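Local structure of antigen TpF1 (2FJC) at residues B[16-19]-B[20-23]; B[48-51]-B[52-55]; B[57-60]-B[61-64]; B[119-122]-B[123-127]; B[143-146]-B[147-151]. The protein binds ferric iron as a mini-ferritin of the Dps family, probably oxidises metal ions, and may also play a structural role in the outer membrane. All coordinates share one frame; numbering follows the deposited sequence.

Interaction 1. Residues B[16-19]-B[20-23]; sequences EQLR and QHVA
Four backbone bonds join residues 16-19 to 20-23, each from an amide to the carbonyl four residues earlier, as in an uninterrupted α-helix of about two turns. The straightest runs from Val-22 N to Leu-18 O (3.0 Å, 164° at the hydrogen). The shortest runs from His-21 N to Gln-17 O at 2.9 Å.

Gln-17 O has a second neighbour in the imidazole of His-21. With CG beside the backbone N (chi1 -62°), the ring swings back over the preceding turn, and the carbonyl oxygen sits 3.2 Å above its plane, close to the ring centre. The ring is held in turn through NE2, which hydrogen-bonds to Thr-120 OG1, while Phe-117 meets it at an inclined angle.

Apolar contact is lighter: Leu-18 CD1 reaches His-21 CD2 at 3.9 Å. A methyl also lies beside a backbone carbonyl, Val-22 CG2 being 3.4 Å from Leu-18 O, and the Val-22 side chain packs on Phe-62 and Ile-65 of helix 44-71.

On the exposed flank Arg-19 bends at chi3, bringing its guanidinium edge-on and in plane to Glu-16. Arg-19 NE and Glu-16 OE2 form only a long salt bridge of 3.8 Å.

A helix with one charged flank and another turned to helices 44-71 and 99-127 is the arrangement expected of the four-helix bundle of the ferritin-like fold.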
loop_
_atom_site.group_PDB
_atom_site.type_symbol
_atom_site.label_atom_id
_atom_site.label_comp_id
_atom_site.label_asym_id
_atom_site.label_seq_id
_atom_site.Cartn_x
_atom_site.Cartn_y
_atom_site.Cartn_z
ATOM N N GLU B 16 1.780 19.726 37.094
ATOM C CA GLU B 16 3.162 20.007 37.459
ATOM C C GLU B 16 4.047 18.846 36.990
ATOM O O GLU B 16 5.143 19.050 36.487
ATOM C CB GLU B 16 3.286 20.204 38.974
ATOM C CG GLU B 16 4.466 21.084 39.384
ATOM C CD GLU B 16 4.589 22.346 38.517
ATOM O OE1 GLU B 16 3.579 23.069 38.363
ATOM O OE2 GLU B 16 5.696 22.616 37.988
ATOM N N GLN B 17 3.557 17.627 37.161
ATOM C CA GLN B 17 4.284 16.441 36.734
ATOM C C GLN B 17 4.416 16.456 35.216
ATOM O O GLN B 17 5.507 16.253 34.672
ATOM C CB GLN B 17 3.536 15.182 37.172
ATOM C CG GLN B 17 3.751 14.791 38.630
ATOM C CD GLN B 17 5.175 14.327 38.886
ATOM O OE1 GLN B 17 5.569 13.222 38.488
ATOM N NE2 GLN B 17 5.966 15.179 39.535
ATOM N N LEU B 18 3.297 16.704 34.535
ATOM C CA LEU B 18 3.274 16.756 33.076
ATOM C C LEU B 18 4.274 17.782 32.533
ATOM O O LEU B 18 5.005 17.499 31.588
ATOM C CB LEU B 18 1.859 17.074 32.596
ATOM C CG LEU B 18 0.990 15.879 32.191
ATOM C CD1 LEU B 18 1.264 14.658 33.053
ATOM C CD2 LEU B 18 -0.459 16.291 32.268
ATOM N N ARG B 19 4.309 18.964 33.139
ATOM C CA ARG B 19 5.231 20.014 32.722
ATOM C C ARG B 19 6.656 19.511 32.798
ATOM O O ARG B 19 7.469 19.791 31.924
ATOM C CB ARG B 19 5.086 21.259 33.608
ATOM C CG ARG B 19 3.995 22.214 33.135
ATOM C CD ARG B 19 3.664 23.276 34.170
ATOM N NE ARG B 19 4.833 24.039 34.608
ATOM C CZ ARG B 19 5.448 24.975 33.883
ATOM N NH1 ARG B 19 5.016 25.275 32.662
ATOM N NH2 ARG B 19 6.489 25.630 34.392
ATOM N N GLN B 20 6.965 18.762 33.845
ATOM C CA GLN B 20 8.303 18.239 33.982
ATOM C C GLN B 20 8.573 17.165 32.929
ATOM O O GLN B 20 9.670 17.091 32.382
ATOM C CB GLN B 20 8.539 17.658 35.370
ATOM C CG GLN B 20 9.937 17.088 35.472
ATOM C CD GLN B 20 10.303 16.651 36.859
ATOM O OE1 GLN B 20 9.700 15.720 37.412
ATOM N NE2 GLN B 20 11.306 17.317 37.443
ATOM N N HIS B 21 7.578 16.331 32.649
ATOM C CA HIS B 21 7.752 15.288 31.643
ATOM C C HIS B 21 8.103 15.902 30.294
ATOM O O HIS B 21 9.000 15.426 29.602
ATOM C CB HIS B 21 6.483 14.452 31.496
ATOM C CG HIS B 21 6.096 13.727 32.741
ATOM N ND1 HIS B 21 7.021 13.325 33.676
ATOM C CD2 HIS B 21 4.897 13.281 33.178
ATOM C CE1 HIS B 21 6.408 12.657 34.636
ATOM N NE2 HIS B 21 5.120 12.614 34.358
ATOM N N VAL B 22 7.391 16.962 29.925
ATOM C CA VAL B 22 7.645 17.634 28.662
ATOM C C VAL B 22 9.092 18.109 28.623
ATOM O O VAL B 22 9.799 17.908 27.634
ATOM C CB VAL B 22 6.704 18.841 28.478
ATOM C CG1 VAL B 22 7.122 19.642 27.267
ATOM C CG2 VAL B 22 5.276 18.352 28.323
ATOM N N ALA B 23 9.527 18.729 29.710
ATOM C CA ALA B 23 10.880 19.225 29.810
ATOM C C ALA B 23 11.902 18.091 29.689
ATOM O O ALA B 23 12.867 18.200 28.940
ATOM C CB ALA B 23 11.065 19.960 31.124
#

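Interaction 2. Residues B[48-51]-B[52-55]; sequences HELL and EEYY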
loop_
_atom_site.group_PDB
_atom_site.type_symbol
_atom_site.label_atom_id
_atom_site.label_comp_id
_atom_site.label_asym_id
_atom_site.label_seq_id
_atom_site.Cartn_x
_atom_site.Cartn_y
_atom_site.Cartn_z
ATOM N N HIS B 48 22.711 3.385 15.697
ATOM C CA HIS B 48 22.399 4.678 15.100
ATOM C C HIS B 48 20.892 4.702 14.806
ATOM O O HIS B 48 20.193 5.665 15.117
ATOM C CB HIS B 48 23.193 4.825 13.791
ATOM C CG HIS B 48 22.965 6.114 13.066
ATOM N ND1 HIS B 48 23.452 7.320 13.522
ATOM C CD2 HIS B 48 22.339 6.380 11.894
ATOM C CE1 HIS B 48 23.140 8.274 12.660
ATOM N NE2 HIS B 48 22.463 7.731 11.663
ATOM N N GLU B 49 20.399 3.627 14.209
ATOM C CA GLU B 49 18.987 3.517 13.868
ATOM C C GLU B 49 18.104 3.337 15.092
ATOM O O GLU B 49 17.009 3.901 15.156
ATOM C CB GLU B 49 18.773 2.360 12.890
ATOM C CG GLU B 49 19.131 2.720 11.447
ATOM C CD GLU B 49 19.422 1.502 10.576
ATOM O OE1 GLU B 49 18.984 0.384 10.930
ATOM O OE2 GLU B 49 20.085 1.669 9.525
ATOM N N LEU B 50 18.571 2.555 16.062
ATOM C CA LEU B 50 17.808 2.339 17.279
ATOM C C LEU B 50 17.595 3.683 17.988
ATOM O O LEU B 50 16.495 3.989 18.449
ATOM C CB LEU B 50 18.545 1.381 18.210
ATOM C CG LEU B 50 17.941 1.182 19.603
ATOM C CD1 LEU B 50 16.594 0.532 19.489
ATOM C CD2 LEU B 50 18.849 0.310 20.440
ATOM N N LEU B 51 18.656 4.477 18.066
ATOM C CA LEU B 51 18.597 5.777 18.707
ATOM C C LEU B 51 17.554 6.669 18.034
ATOM O O LEU B 51 16.851 7.443 18.701
ATOM C CB LEU B 51 19.978 6.442 18.657
ATOM C CG LEU B 51 20.944 6.319 19.847
ATOM C CD1 LEU B 51 20.333 5.496 20.974
ATOM C CD2 LEU B 51 22.253 5.728 19.375
ATOM N N GLU B 52 17.455 6.572 16.712
ATOM C CA GLU B 52 16.480 7.370 15.990
ATOM C C GLU B 52 15.078 6.900 16.364
ATOM O O GLU B 52 14.191 7.713 16.600
ATOM C CB GLU B 52 16.693 7.258 14.480
ATOM C CG GLU B 52 15.606 7.936 13.661
ATOM C CD GLU B 52 15.923 7.976 12.171
ATOM O OE1 GLU B 52 16.449 6.973 11.640
ATOM O OE2 GLU B 52 15.635 9.010 11.532
ATOM N N GLU B 53 14.876 5.587 16.414
ATOM C CA GLU B 53 13.571 5.047 16.792
ATOM C C GLU B 53 13.211 5.653 18.141
ATOM O O GLU B 53 12.084 6.095 18.353
ATOM C CB GLU B 53 13.621 3.525 16.932
ATOM C CG GLU B 53 13.503 2.747 15.645
ATOM C CD GLU B 53 13.692 1.249 15.853
ATOM O OE1 GLU B 53 13.086 0.683 16.804
ATOM O OE2 GLU B 53 14.448 0.638 15.057
ATOM N N TYR B 54 14.190 5.682 19.042
ATOM C CA TYR B 54 13.979 6.229 20.370
ATOM C C TYR B 54 13.573 7.690 20.370
ATOM O O TYR B 54 12.585 8.059 21.012
ATOM C CB TYR B 54 15.227 6.066 21.243
ATOM C CG TYR B 54 15.500 4.652 21.725
ATOM C CD1 TYR B 54 14.504 3.664 21.686
ATOM C CD2 TYR B 54 16.744 4.308 22.262
ATOM C CE1 TYR B 54 14.741 2.373 22.168
ATOM C CE2 TYR B 54 16.987 3.021 22.753
ATOM C CZ TYR B 54 15.985 2.064 22.702
ATOM O OH TYR B 54 16.230 0.801 23.185
ATOM N N TYR B 55 14.315 8.540 19.666
ATOM C CA TYR B 55 13.941 9.939 19.706
ATOM C C TYR B 55 12.642 10.228 18.973
ATOM O O TYR B 55 11.970 11.208 19.273
ATOM C CB TYR B 55 15.098 10.862 19.256
ATOM C CG TYR B 55 15.590 10.825 17.814
ATOM C CD1 TYR B 55 14.754 11.170 16.750
ATOM C CD2 TYR B 55 16.943 10.584 17.534
ATOM C CE1 TYR B 55 15.253 11.292 15.447
ATOM C CE2 TYR B 55 17.451 10.700 16.244
ATOM C CZ TYR B 55 16.604 11.057 15.206
ATOM O OH TYR B 55 17.117 11.205 13.937
#
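Tyr-54 N donates to Leu-50 O at 2.9 Å, and the same carbonyl oxygen stands 3.5 Å above the Tyr-54 ring plane, displaced toward the rim. The backbone is regular α-helix, part of helix 44-71 in the ferritin-like four-helix bundle; Tyr-55 N repeats the bond to Leu-51 O, whereas the one from Glu-52 N to His-48 O is stretched to 3.3 Å.

Side chains add to this on the Tyr-54 flank. Leu-50 has CG anti to its backbone N (chi1 173°), which sends CD1 over the phenol face as a CH-pi contact, 4.0 Å from the Tyr-54 ring centroid and 28° off the normal. Leu-51 CD1 touches the same ring nearer its base, at Tyr-54 CD2. Phe-110 meets Tyr-54 edge-to-face, and Ala-146 and Leu-150 of helix 130-154 also pack against it.

Another flank serves the subunit interface. Tyr-55, stacked with His-33, packs on Asp-63 of a neighbouring subunit, and its side chain is about 4 Å from a bound iron. Its CG takes the crowded position between backbone N and carbonyl carbon (chi1 66°), folding the ring back until Tyr-55 CD2 lies 3.4 Å from Leu-51 O.

Interaction 3. Residues B[57-60]-B[61-64]; sequences SVTE and AFDT. With FE (Fe (III) ion), chain R.
Asp-63, whose amide bonds back to Thr-59, binds the ferric ion through OD2 at 2.1 Å. The other carboxylate oxygen, Asp-63 OD1, stays 3.1 Å from the iron, so the coordination is through one oxygen. Glu-67 of the same helix and His-36 of a neighbouring subunit supply the other two ligands. The metal thus lies between subunits, as in the ferroxidase centres of the Dps family, and the helix belongs to a ferritin-like four-helix bundle.

The next shell fixes how the carboxylate is turned. CG of Asp-63 lies anti to the backbone N (chi1 -160°), which carries the group away from the preceding turn, and OD1 is held by Trp-37 NE1 of that same neighbouring subunit. With one oxygen on the metal and the other on an indole N-H, both oxygens are engaged, which should restrict rotation about CB-CG.

Behind Asp-63, the backbone sets its position. Asp-63 N reaches Thr-59 O at 3.0 Å, but from above the carbonyl plane, 38° out of it. Thr-59 O is also 3.2 Å from Phe-62 CB and lies near the plane of the phenyl ring at its edge.

Phe-62 itself leads away to meet His-33 of the neighbouring subunit edge-to-face, and Thr-59 OG1 hydrogen-bonds to Tyr-29 OH of the same neighbouring subunit. Toward the far flank Thr-64 N bonds to Glu-60 O at 3.0 Å, and the methyl Thr-64 CG2 is tucked against that oxygen, 3.2 Å from Glu-60 O.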
loop_
_atom_site.group_PDB
_atom_site.type_symbol
_atom_site.label_atom_id
_atom_site.label_comp_id
_atom_site.label_asym_id
_atom_site.label_seq_id
_atom_site.Cartn_x
_atom_site.Cartn_y
_atom_site.Cartn_z
ATOM N N SER B 57 10.140 8.150 19.085
ATOM C CA SER B 57 9.201 7.737 20.106
ATOM C C SER B 57 9.136 8.778 21.230
ATOM O O SER B 57 8.066 9.092 21.751
ATOM C CB SER B 57 9.622 6.391 20.674
ATOM O OG SER B 57 8.840 6.069 21.809
ATOM N N VAL B 58 10.289 9.318 21.598
ATOM C CA VAL B 58 10.351 10.312 22.648
ATOM C C VAL B 58 9.603 11.580 22.259
ATOM O O VAL B 58 8.874 12.158 23.074
ATOM C CB VAL B 58 11.826 10.674 22.984
ATOM C CG1 VAL B 58 11.899 12.034 23.658
ATOM C CG2 VAL B 58 12.434 9.605 23.889
ATOM N N THR B 59 9.771 12.018 21.017
ATOM C CA THR B 59 9.110 13.241 20.595
ATOM C C THR B 59 7.609 13.013 20.475
ATOM O O THR B 59 6.819 13.949 20.563
ATOM C CB THR B 59 9.683 13.768 19.262
ATOM O OG1 THR B 59 9.567 15.198 19.234
ATOM C CG2 THR B 59 8.940 13.181 18.082
ATOM N N GLU B 60 7.221 11.760 20.287
ATOM C CA GLU B 60 5.815 11.410 20.185
ATOM C C GLU B 60 5.202 11.602 21.577
ATOM O O GLU B 60 4.149 12.233 21.728
ATOM C CB GLU B 60 5.678 9.954 19.737
ATOM C CG GLU B 60 4.254 9.483 19.482
ATOM C CD GLU B 60 4.186 7.988 19.163
ATOM O OE1 GLU B 60 4.399 7.167 20.090
ATOM O OE2 GLU B 60 3.930 7.637 17.983
ATOM N N ALA B 61 5.865 11.053 22.592
ATOM C CA ALA B 61 5.392 11.181 23.966
ATOM C C ALA B 61 5.432 12.656 24.364
ATOM O O ALA B 61 4.554 13.157 25.063
ATOM C CB ALA B 61 6.266 10.359 24.898
ATOM N N PHE B 62 6.472 13.336 23.903
ATOM C CA PHE B 62 6.670 14.760 24.147
ATOM C C PHE B 62 5.407 15.515 23.732
ATOM O O PHE B 62 4.848 16.307 24.499
ATOM C CB PHE B 62 7.861 15.241 23.305
ATOM C CG PHE B 62 8.105 16.723 23.342
ATOM C CD1 PHE B 62 8.664 17.327 24.461
ATOM C CD2 PHE B 62 7.853 17.502 22.218
ATOM C CE1 PHE B 62 8.983 18.689 24.464
ATOM C CE2 PHE B 62 8.161 18.865 22.198
ATOM C CZ PHE B 62 8.731 19.464 23.327
ATOM N N ASP B 63 4.951 15.250 22.515
ATOM C CA ASP B 63 3.785 15.934 22.013
ATOM C C ASP B 63 2.460 15.507 22.639
ATOM O O ASP B 63 1.633 16.370 22.926
ATOM C CB ASP B 63 3.715 15.835 20.485
ATOM C CG ASP B 63 2.818 16.915 19.875
ATOM O OD1 ASP B 63 3.111 18.123 20.048
ATOM O OD2 ASP B 63 1.814 16.558 19.228
ATOM N N THR B 64 2.239 14.214 22.878
ATOM C CA THR B 64 0.956 13.825 23.464
ATOM C C THR B 64 0.817 14.319 24.905
ATOM O O THR B 64 -0.264 14.737 25.316
ATOM C CB THR B 64 0.692 12.294 23.408
ATOM O OG1 THR B 64 1.462 11.635 24.407
ATOM C CG2 THR B 64 1.055 11.737 22.057
HETATM FE FE FE R . 0.581 17.924 18.188
#

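Interaction 4. Residues B[119-122]-B[123-127]; sequences QTQV and LAAES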
loop_
_atom_site.group_PDB
_atom_site.type_symbol
_atom_site.label_atom_id
_atom_site.label_comp_id
_atom_site.label_asym_id
_atom_site.label_seq_id
_atom_site.Cartn_x
_atom_site.Cartn_y
_atom_site.Cartn_z
ATOM N N GLN B 119 4.885 7.908 39.004
ATOM C CA GLN B 119 4.316 8.751 40.044
ATOM C C GLN B 119 3.084 9.448 39.487
ATOM O O GLN B 119 2.067 9.569 40.167
ATOM C CB GLN B 119 5.332 9.790 40.520
ATOM C CG GLN B 119 6.650 9.184 40.950
ATOM C CD GLN B 119 7.678 10.233 41.329
ATOM O OE1 GLN B 119 7.797 11.273 40.672
ATOM N NE2 GLN B 119 8.437 9.959 42.385
ATOM N N THR B 120 3.183 9.895 38.241
ATOM C CA THR B 120 2.083 10.577 37.599
ATOM C C THR B 120 0.917 9.619 37.377
ATOM O O THR B 120 -0.237 9.983 37.590
ATOM C CB THR B 120 2.515 11.160 36.260
ATOM O OG1 THR B 120 3.634 12.025 36.466
ATOM C CG2 THR B 120 1.381 11.959 35.640
ATOM N N GLN B 121 1.209 8.390 36.965
ATOM C CA GLN B 121 0.131 7.456 36.738
ATOM C C GLN B 121 -0.592 7.175 38.041
ATOM O O GLN B 121 -1.815 7.058 38.042
ATOM C CB GLN B 121 0.633 6.181 36.025
ATOM C CG GLN B 121 0.708 4.879 36.780
ATOM C CD GLN B 121 -0.615 4.346 37.287
ATOM O OE1 GLN B 121 -1.602 4.252 36.559
ATOM N NE2 GLN B 121 -0.629 3.972 38.556
ATOM N N VAL B 122 0.140 7.112 39.152
ATOM C CA VAL B 122 -0.479 6.880 40.453
ATOM C C VAL B 122 -1.382 8.063 40.799
ATOM O O VAL B 122 -2.512 7.871 41.238
ATOM C CB VAL B 122 0.589 6.685 41.571
ATOM C CG1 VAL B 122 -0.046 6.771 42.953
ATOM C CG2 VAL B 122 1.251 5.321 41.407
ATOM N N LEU B 123 -0.892 9.280 40.588
ATOM C CA LEU B 123 -1.681 10.475 40.867
ATOM C C LEU B 123 -2.961 10.471 40.052
ATOM O O LEU B 123 -4.053 10.682 40.577
ATOM C CB LEU B 123 -0.905 11.743 40.523
ATOM C CG LEU B 123 0.165 12.216 41.510
ATOM C CD1 LEU B 123 0.829 13.489 40.975
ATOM C CD2 LEU B 123 -0.471 12.484 42.869
ATOM N N ALA B 124 -2.815 10.233 38.758
ATOM C CA ALA B 124 -3.949 10.215 37.852
ATOM C C ALA B 124 -4.950 9.134 38.228
ATOM O O ALA B 124 -6.156 9.361 38.221
ATOM C CB ALA B 124 -3.469 10.009 36.434
ATOM N N ALA B 125 -4.441 7.958 38.568
ATOM C CA ALA B 125 -5.292 6.838 38.940
ATOM C C ALA B 125 -6.088 7.140 40.207
ATOM O O ALA B 125 -7.293 6.910 40.252
ATOM C CB ALA B 125 -4.443 5.578 39.134
ATOM N N GLU B 126 -5.424 7.667 41.227
ATOM C CA GLU B 126 -6.104 7.968 42.476
ATOM C C GLU B 126 -7.096 9.122 42.363
ATOM O O GLU B 126 -8.070 9.171 43.102
ATOM C CB GLU B 126 -5.077 8.251 43.582
ATOM C CG GLU B 126 -4.068 7.099 43.762
ATOM C CD GLU B 126 -3.090 7.289 44.927
ATOM O OE1 GLU B 126 -2.474 8.380 45.041
ATOM O OE2 GLU B 126 -2.925 6.331 45.720
ATOM N N SER B 127 -6.868 10.032 41.424
ATOM C CA SER B 127 -7.748 11.184 41.264
ATOM C C SER B 127 -8.809 10.983 40.198
ATOM O O SER B 127 -9.597 11.880 39.928
ATOM C CB SER B 127 -6.931 12.432 40.920
ATOM O OG SER B 127 -6.311 12.298 39.652
#
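Ala-124 N donates to Thr-120 O at 2.8 Å, almost linear at the hydrogen (171°). Ala-125 N reaches Gln-121 O at the same 2.8 Å but less directly, with 155° at the hydrogen. Together with the bonds from Leu-123 N to Gln-119 O and from Glu-126 N to Val-122 O, these continue helix 99-127, one of the long helices of the ferritin-like bundle. The pattern then passes to Ser-127 N, which takes Leu-123 O at 3.0 Å; the hydroxyl of this serine also lies near the carbonyls of Leu-123 and Ala-124.

Thr-120 faces two further helices. Besides engaging His-21 of helix 8-38 through its hydroxyl, its side chain packs on Leu-18 of that helix and on Ile-136 of helix 130-154.

The methyls of two alanines sit close to carbonyls of the preceding turn. Ala-124 CB rests 3.4 Å from Thr-120 O, and Ala-125 CB comes to 3.2 Å from Gln-121 O, on the flank that touches Asp-133.

Val-122 and Glu-126 are exposed and run alongside each other in the same direction. Glu-126 has CG beside its backbone N (chi1 -55°), which lays the chain against the previous turn, with Glu-126 CG 3.1 Å from Val-122 O and the carboxylate oxygen Glu-126 OE1 3.6 Å from the methyl Val-122 CG1.

Interaction 5. Residues B[143-146]-B[147-151]; sequences LGKA and IWMLG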
loop_
_atom_site.group_PDB
_atom_site.type_symbol
_atom_site.label_atom_id
_atom_site.label_comp_id
_atom_site.label_asym_id
_atom_site.label_seq_id
_atom_site.Cartn_x
_atom_site.Cartn_y
_atom_site.Cartn_z
ATOM N N LEU B 143 8.385 2.286 27.449
ATOM C CA LEU B 143 9.630 2.480 28.189
ATOM C C LEU B 143 10.076 1.153 28.794
ATOM O O LEU B 143 11.248 0.809 28.755
ATOM C CB LEU B 143 9.458 3.498 29.314
ATOM C CG LEU B 143 9.594 4.975 28.959
ATOM C CD1 LEU B 143 9.281 5.798 30.185
ATOM C CD2 LEU B 143 10.996 5.276 28.464
ATOM N N GLY B 144 9.126 0.410 29.344
ATOM C CA GLY B 144 9.451 -0.859 29.957
ATOM C C GLY B 144 10.073 -1.821 28.979
ATOM O O GLY B 144 11.018 -2.532 29.310
ATOM N N LYS B 145 9.545 -1.848 27.764
ATOM C CA LYS B 145 10.070 -2.740 26.756
ATOM C C LYS B 145 11.478 -2.304 26.355
ATOM O O LYS B 145 12.375 -3.144 26.232
ATOM C CB LYS B 145 9.148 -2.774 25.535
ATOM C CG LYS B 145 9.521 -3.853 24.530
ATOM C CD LYS B 145 8.482 -3.979 23.419
ATOM C CE LYS B 145 8.777 -5.171 22.498
ATOM N NZ LYS B 145 8.755 -6.475 23.244
ATOM N N ALA B 146 11.677 -0.999 26.172
ATOM C CA ALA B 146 12.990 -0.484 25.782
ATOM C C ALA B 146 14.034 -0.712 26.884
ATOM O O ALA B 146 15.170 -1.084 26.603
ATOM C CB ALA B 146 12.901 1.004 25.434
ATOM N N ILE B 147 13.642 -0.489 28.132
ATOM C CA ILE B 147 14.537 -0.676 29.261
ATOM C C ILE B 147 14.965 -2.145 29.320
ATOM O O ILE B 147 16.146 -2.460 29.518
ATOM C CB ILE B 147 13.835 -0.259 30.577
ATOM C CG1 ILE B 147 13.658 1.262 30.588
ATOM C CG2 ILE B 147 14.639 -0.718 31.790
ATOM C CD1 ILE B 147 12.829 1.776 31.750
ATOM N N TRP B 148 14.006 -3.048 29.140
ATOM C CA TRP B 148 14.317 -4.469 29.153
ATOM C C TRP B 148 15.284 -4.840 28.017
ATOM O O TRP B 148 16.253 -5.569 28.235
ATOM C CB TRP B 148 13.046 -5.301 29.012
ATOM C CG TRP B 148 13.329 -6.707 28.614
ATOM C CD1 TRP B 148 14.029 -7.634 29.327
ATOM C CD2 TRP B 148 12.976 -7.334 27.374
ATOM N NE1 TRP B 148 14.139 -8.800 28.606
ATOM C CE2 TRP B 148 13.501 -8.642 27.404
ATOM C CE3 TRP B 148 12.266 -6.915 26.238
ATOM C CZ2 TRP B 148 13.344 -9.536 26.347
ATOM C CZ3 TRP B 148 12.107 -7.809 25.182
ATOM C CH2 TRP B 148 12.646 -9.106 25.247
ATOM N N MET B 149 15.018 -4.347 26.810
ATOM C CA MET B 149 15.885 -4.671 25.690
ATOM C C MET B 149 17.280 -4.108 25.892
ATOM O O MET B 149 18.261 -4.793 25.639
ATOM C CB MET B 149 15.285 -4.184 24.365
ATOM C CG MET B 149 14.141 -5.073 23.863
ATOM S SD MET B 149 13.747 -4.894 22.094
ATOM C CE MET B 149 12.181 -3.966 22.188
ATOM N N LEU B 150 17.375 -2.875 26.370
ATOM C CA LEU B 150 18.675 -2.276 26.603
ATOM C C LEU B 150 19.440 -3.100 27.638
ATOM O O LEU B 150 20.642 -3.352 27.492
ATOM C CB LEU B 150 18.517 -0.838 27.081
ATOM C CG LEU B 150 18.143 0.164 25.989
ATOM C CD1 LEU B 150 17.836 1.520 26.603
ATOM C CD2 LEU B 150 19.291 0.274 24.993
ATOM N N GLY B 151 18.726 -3.530 28.673
ATOM C CA GLY B 151 19.336 -4.329 29.715
ATOM C C GLY B 151 19.880 -5.615 29.143
ATOM O O GLY B 151 20.972 -6.051 29.502
#
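Leu-143 O accepts Ile-147 N at 2.8 Å, with 163° at the hydrogen. Three further carbonyls are satisfied in the same four-residue step: Gly-144 O by Trp-148 N, Lys-145 O by Met-149 N at 3.0 Å, and Ala-146 O by Leu-150 N at 2.9 Å. Gly-151 N continues the ladder by donating to Ile-147 O.

The side-chain donor Lys-145 NZ finds its partner across an interface, in a salt bridge to Glu-67 OE1 of a neighbouring subunit. The lysine chain is extended until it bends at chi4, running alongside Trp-148 and bringing NZ 4.1 Å from Trp-148 CZ3. Met-149 bends at chi3 and lays its methyl across the lysine stem, with Met-149 CE 3.5 Å from Lys-145 CG.

Carbonyl oxygens also have carbon neighbours: Ile-147 CG1 is 3.1 Å from Leu-143 O, and Leu-150 CG is 3.3 Å from Ala-146 O.

Trp-148 meets Phe-44 edge-to-face on another neighbouring subunit, whereas Leu-143, Ile-147 and Leu-150 turn to helix 99-127. Since Glu-67 binds iron in this chain, the lysine probably lies near its partner's equivalent site. A last bundle helix with one side inward and another at subunit contacts fits the Dps shell of ferritin-like four-helix bundles.

Overall arrangement
All five are single helical stretches with the same i to i+4 backbone ladder, so their side chains set them apart. Interactions 2 and 3 share helix 44-71 and reach the same neighbouring subunit: interaction 3 contributes a metal ligand at that interface, interaction 2 mainly ring packing. Interaction 1, on helix 8-38, touches interaction 3 through Val-22 and Phe-62, and is joined to interaction 4 by the His-21 and Thr-120 pair. Interaction 5 packs on interaction 2 through Tyr-54 and adds an intersubunit salt bridge. Interaction 4, centred about 17 Å from the chain centre, has the most exposed residues, while interaction 3, about 8 Å out, is the most central.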